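Local coordinates for molybdopterin biosynthesis Mog protein (Mycobacterium tuberculosis, PDB 2G4R) that probably binds molybdopterin and, as a MogA-type protein, activates it on the way to the molybdenum cofactor, at residues Y20-G25 with P42-D47; E53-A58 with D64-S69. All blocks are in the same frame, centred on the assembly; numbering follows the deposited sequence.

Contact 1: Y20-G25 with P42-D47; sequences YTDDCG and PQVVAD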
loop_
_atom_site.group_PDB
_atom_site.type_symbol
_atom_site.label_atom_id
_atom_site.label_comp_id
_atom_site.label_asym_id
_atom_site.label_seq_id
_atom_site.Cartn_x
_atom_site.Cartn_y
_atom_site.Cartn_z
ATOM N N TYR A 20 -6.768 5.173 1.724
ATOM C CA TYR A 20 -7.379 5.437 3.014
ATOM C C TYR A 20 -6.429 6.029 4.054
ATOM O O TYR A 20 -5.242 5.792 4.027
ATOM C CB TYR A 20 -8.047 4.187 3.573
ATOM C CG TYR A 20 -9.252 4.515 4.402
ATOM C CD1 TYR A 20 -10.436 4.910 3.794
ATOM C CD2 TYR A 20 -9.210 4.477 5.812
ATOM C CE1 TYR A 20 -11.564 5.221 4.539
ATOM C CE2 TYR A 20 -10.349 4.809 6.570
ATOM C CZ TYR A 20 -11.517 5.179 5.920
ATOM O OH TYR A 20 -12.665 5.512 6.632
ATOM N N THR A 21 -6.986 6.794 4.986
ATOM C CA THR A 21 -6.206 7.485 5.981
ATOM C C THR A 21 -5.598 6.519 7.033
ATOM O O THR A 21 -6.284 5.638 7.514
ATOM C CB THR A 21 -7.135 8.415 6.771
ATOM O OG1 THR A 21 -8.196 7.629 7.337
ATOM C CG2 THR A 21 -7.711 9.427 5.880
ATOM N N ASP A 22 -4.340 6.699 7.420
ATOM C CA ASP A 22 -3.814 5.990 8.619
ATOM C C ASP A 22 -3.783 7.008 9.777
ATOM O O ASP A 22 -2.847 7.792 9.852
ATOM C CB ASP A 22 -2.392 5.450 8.347
ATOM C CG ASP A 22 -1.668 4.964 9.637
ATOM O OD1 ASP A 22 -2.371 4.565 10.590
ATOM O OD2 ASP A 22 -0.421 4.996 9.696
ATOM N N ASP A 23 -4.771 7.005 10.674
ATOM C CA ASP A 23 -4.665 7.907 11.837
ATOM C C ASP A 23 -4.020 7.240 13.046
ATOM O O ASP A 23 -3.496 7.945 13.919
ATOM C CB ASP A 23 -5.964 8.600 12.228
ATOM C CG ASP A 23 -7.155 7.716 12.136
ATOM O OD1 ASP A 23 -7.019 6.465 12.107
ATOM O OD2 ASP A 23 -8.244 8.303 12.050
ATOM N N CYS A 24 -3.964 5.902 13.061
ATOM C CA CYS A 24 -3.386 5.198 14.180
ATOM C C CYS A 24 -1.855 5.200 14.244
ATOM O O CYS A 24 -1.279 5.358 15.300
ATOM C CB CYS A 24 -3.926 3.766 14.218
ATOM S SG CYS A 24 -5.687 3.664 14.623
ATOM N N GLY A 25 -1.208 4.960 13.109
ATOM C CA GLY A 25 0.229 5.000 13.008
ATOM C C GLY A 25 0.933 6.240 13.563
ATOM O O GLY A 25 1.868 6.106 14.320
ATOM N N PRO A 42 5.265 4.617 10.465
ATOM C CA PRO A 42 4.396 3.436 10.232
ATOM C C PRO A 42 4.645 2.685 8.923
ATOM O O PRO A 42 4.791 3.333 7.876
ATOM C CB PRO A 42 2.985 4.037 10.197
ATOM C CG PRO A 42 3.079 5.367 10.904
ATOM C CD PRO A 42 4.494 5.847 10.728
ATOM N N GLN A 43 4.643 1.348 8.973
ATOM C CA GLN A 43 4.479 0.499 7.764
ATOM C C GLN A 43 3.031 0.076 7.685
ATOM O O GLN A 43 2.498 -0.539 8.614
ATOM C CB GLN A 43 5.312 -0.799 7.812
ATOM C CG GLN A 43 6.632 -0.547 8.459
ATOM C CD GLN A 43 7.412 -1.769 8.907
ATOM O OE1 GLN A 43 7.283 -2.903 8.368
ATOM N NE2 GLN A 43 8.287 -1.514 9.866
ATOM N N VAL A 44 2.396 0.381 6.588
ATOM C CA VAL A 44 1.021 0.092 6.429
ATOM C C VAL A 44 0.973 -1.068 5.479
ATOM O O VAL A 44 1.607 -1.026 4.406
ATOM C CB VAL A 44 0.220 1.285 5.887
ATOM C CG1 VAL A 44 -1.268 0.934 5.880
ATOM C CG2 VAL A 44 0.450 2.533 6.748
ATOM N N VAL A 45 0.289 -2.126 5.900
ATOM C CA VAL A 45 0.231 -3.365 5.108
ATOM C C VAL A 45 -1.203 -3.913 5.079
ATOM O O VAL A 45 -2.039 -3.575 5.932
ATOM C CB VAL A 45 1.185 -4.498 5.641
ATOM C CG1 VAL A 45 2.598 -4.040 5.737
ATOM C CG2 VAL A 45 0.725 -5.032 7.038
ATOM N N ALA A 46 -1.498 -4.744 4.070
ATOM C CA ALA A 46 -2.811 -5.384 3.952
ATOM C C ALA A 46 -2.980 -6.490 4.986
ATOM O O ALA A 46 -1.983 -7.003 5.548
ATOM C CB ALA A 46 -3.036 -5.956 2.540
ATOM N N ASP A 47 -4.239 -6.858 5.212
ATOM C CA ASP A 47 -4.585 -7.966 6.107
ATOM C C ASP A 47 -3.987 -9.238 5.506
ATOM O O ASP A 47 -3.837 -9.343 4.314
ATOM C CB ASP A 47 -6.090 -8.211 6.144
ATOM C CG ASP A 47 -6.871 -7.137 6.842
ATOM O OD1 ASP A 47 -6.657 -6.813 8.041
ATOM O OD2 ASP A 47 -7.817 -6.649 6.189
#
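P42 presses its ring against the start of helix 24-34, and this is the tight part of the contact: P42 CG lies 3.5 Å from G25 C and 3.6 Å from G25 CA. G25 has no side chain to hold the ring off, and its CA stands only 5.2 Å from that of P42. At the D22-V44 end the fit is slacker. The CA atoms of D22 and V44 are 7.9 Å apart; the D22 side chain reaches part of the way across, its CG anti to the backbone N (chi1 168°), and V44 CG2 comes to meet it. D22 OD2 rests on carbon alone across the contact, 3.6 Å from P42 CB and 3.9 Å from V44 CG2. On the loose side the exposed loop of Y20 and T21 leads in, and Y20 O is hydrogen-bonded to Q41 NE2 of the second subunit; the same Q41 packs on D22 and V44. D22 OD1 accepts the G25 N-H at 2.8 Å, nearly straight at 166°, on the syn side and 26° out of the carboxylate plane. The chemistry thus divides D22 into a capping oxygen that holds the turn into the helix and an oxygen lying against the carbons of P42 and V44.

Contact 2: E53-A58 with D64-S69; sequences EALHDA and DVIITS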
loop_
_atom_site.group_PDB
_atom_site.type_symbol
_atom_site.label_atom_id
_atom_site.label_comp_id
_atom_site.label_asym_id
_atom_site.label_seq_id
_atom_site.Cartn_x
_atom_site.Cartn_y
_atom_site.Cartn_z
ATOM N N GLU A 53 4.648 -11.348 6.932
ATOM C CA GLU A 53 5.866 -10.854 6.286
ATOM C C GLU A 53 6.463 -9.697 7.056
ATOM O O GLU A 53 7.659 -9.719 7.351
ATOM C CB GLU A 53 5.586 -10.414 4.831
ATOM C CG GLU A 53 6.810 -9.845 4.130
ATOM C CD GLU A 53 6.530 -9.371 2.703
ATOM O OE1 GLU A 53 5.348 -8.987 2.378
ATOM O OE2 GLU A 53 7.511 -9.390 1.923
ATOM N N ALA A 54 5.653 -8.690 7.403
ATOM C CA ALA A 54 6.170 -7.552 8.197
ATOM C C ALA A 54 6.720 -7.954 9.615
ATOM O O ALA A 54 7.783 -7.506 10.059
ATOM C CB ALA A 54 5.117 -6.512 8.327
ATOM N N LEU A 55 6.034 -8.861 10.283
ATOM C CA LEU A 55 6.439 -9.269 11.614
ATOM C C LEU A 55 7.724 -10.085 11.567
ATOM O O LEU A 55 8.641 -9.851 12.348
ATOM C CB LEU A 55 5.326 -10.028 12.311
ATOM C CG LEU A 55 4.055 -9.234 12.659
ATOM C CD1 LEU A 55 3.098 -10.145 13.396
ATOM C CD2 LEU A 55 4.329 -8.032 13.463
ATOM N N HIS A 56 7.791 -11.048 10.671
ATOM C CA HIS A 56 9.009 -11.874 10.560
ATOM C C HIS A 56 10.201 -10.981 10.258
ATOM O O HIS A 56 11.245 -11.095 10.875
ATOM C CB HIS A 56 8.844 -12.954 9.503
ATOM C CG HIS A 56 8.109 -14.172 9.987
ATOM N ND1 HIS A 56 8.615 -15.022 10.946
ATOM C CD2 HIS A 56 6.907 -14.683 9.632
ATOM C CE1 HIS A 56 7.766 -16.012 11.148
ATOM N NE2 HIS A 56 6.723 -15.829 10.362
ATOM N N ASP A 57 10.024 -10.056 9.324
ATOM C CA ASP A 57 11.050 -9.138 8.963
ATOM C C ASP A 57 11.482 -8.298 10.155
ATOM O O ASP A 57 12.666 -8.001 10.315
ATOM C CB ASP A 57 10.577 -8.243 7.823
ATOM C CG ASP A 57 10.549 -8.974 6.462
ATOM O OD1 ASP A 57 10.947 -10.173 6.378
ATOM O OD2 ASP A 57 10.120 -8.339 5.468
ATOM N N ALA A 58 10.545 -7.920 11.022
ATOM C CA ALA A 58 10.908 -7.014 12.073
ATOM C C ALA A 58 11.646 -7.775 13.195
ATOM O O ALA A 58 12.639 -7.294 13.758
ATOM C CB ALA A 58 9.679 -6.247 12.571
ATOM N N ASP A 64 13.526 -4.135 19.417
ATOM C CA ASP A 64 13.067 -4.350 20.816
ATOM C C ASP A 64 11.529 -4.492 20.902
ATOM O O ASP A 64 11.001 -5.254 21.758
ATOM C CB ASP A 64 13.498 -3.177 21.712
ATOM C CG ASP A 64 15.016 -2.955 21.737
ATOM O OD1 ASP A 64 15.776 -3.926 21.868
ATOM O OD2 ASP A 64 15.441 -1.798 21.579
ATOM N N VAL A 65 10.808 -3.741 20.053
ATOM C CA VAL A 65 9.363 -3.684 20.169
ATOM C C VAL A 65 8.654 -3.520 18.843
ATOM O O VAL A 65 9.032 -2.687 17.981
ATOM C CB VAL A 65 8.854 -2.515 21.114
ATOM C CG1 VAL A 65 7.377 -2.691 21.388
ATOM C CG2 VAL A 65 9.617 -2.442 22.425
ATOM N N ILE A 66 7.620 -4.296 18.651
ATOM C CA ILE A 66 6.730 -4.078 17.503
ATOM C C ILE A 66 5.321 -3.776 17.985
ATOM O O ILE A 66 4.724 -4.561 18.752
ATOM C CB ILE A 66 6.688 -5.292 16.509
ATOM C CG1 ILE A 66 8.071 -5.698 16.036
ATOM C CG2 ILE A 66 5.728 -5.009 15.358
ATOM C CD1 ILE A 66 8.138 -7.131 15.566
ATOM N N ILE A 67 4.788 -2.660 17.495
ATOM C CA ILE A 67 3.443 -2.233 17.800
ATOM C C ILE A 67 2.601 -2.336 16.545
ATOM O O ILE A 67 2.914 -1.740 15.523
ATOM C CB ILE A 67 3.412 -0.860 18.478
ATOM C CG1 ILE A 67 4.156 -0.952 19.829
ATOM C CG2 ILE A 67 1.948 -0.463 18.770
ATOM C CD1 ILE A 67 4.309 0.378 20.603
ATOM N N THR A 68 1.551 -3.148 16.620
ATOM C CA THR A 68 0.604 -3.274 15.519
ATOM C C THR A 68 -0.731 -2.616 15.852
ATOM O O THR A 68 -1.183 -2.590 17.029
ATOM C CB THR A 68 0.315 -4.764 15.067
ATOM O OG1 THR A 68 -0.570 -5.396 15.988
ATOM C CG2 THR A 68 1.586 -5.578 14.875
ATOM N N SER A 69 -1.386 -2.125 14.802
ATOM C CA SER A 69 -2.710 -1.592 14.889
ATOM C C SER A 69 -3.632 -2.092 13.756
ATOM O O SER A 69 -3.275 -2.013 12.562
ATOM C CB SER A 69 -2.679 -0.056 14.933
ATOM O OG SER A 69 -4.004 0.502 14.910
#
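I66 of strand 65-69 meets L55 and A58 of helix 49-60 in the second half of a beta-alpha-beta crossover: the helix leaves edge strand 43-45, passes over the sheet and returns to 65-69, with strand 6-11 lying between the two parallel strands. The axes of the short segments support this reading, since helix 53-58 and strand 65-69 run 165° apart, nearly antiparallel, at a closest approach of 10.0 Å.

I66 has the largest share of the buried surface. Its CB points at the helix and sends out two branches. CG2, anti to the backbone N, touches L55 CD2 at 3.8 Å. CG1, anti to the carbonyl carbon (chi1 -54°), lies 3.9 Å from A58 CB, and the chain then extends (chi2 157°) to carry CD1 onto that same methyl. The separation there, 3.5 Å between I66 CD1 and A58 CB, is shorter than usual van der Waals contact and is the closest approach between the two segments. The small side chain of A58 is consistent with that closeness.

L55 reaches the strand differently. Its CB leaves the helix to one side, and CD2 alone bridges the gap, meeting both I66 and T68; the L55 and T68 side chains cross at about a right angle. L55 also packs on T84 and V87 of helix 80-87, while I67, turned away from helix 49-60, packs on helices 24-34 and 132-143. The sheet is therefore sandwiched between helical layers. The two branches of T68 meet different partners: the methyl CG2 meets L55 CD2 at 3.9 Å, whereas the buried hydroxyl OG1 is hydrogen-bonded to N127 OD1.

Overall arrangement
Contact 2 lays a helix on a strand, whereas contact 1 joins the loop leading into helix 24-34, with G25, to the region of edge strand 43-45; both reach the same mixed sheet, and they follow in series. Their centres are about 13 Å apart. Contact 1 has one of its four touching residues buried and other subunits close by; it mixes a carboxylate, a proline ring and backbone. Contact 2 is nearer the middle of the chain, has all four touching residues buried and is untouched by other chains; its chemistry is aliphatic. They also meet each other: C24 CB lies 3.3 Å from S69 OG, so helix 24-34 packs against strand 65-69 as well.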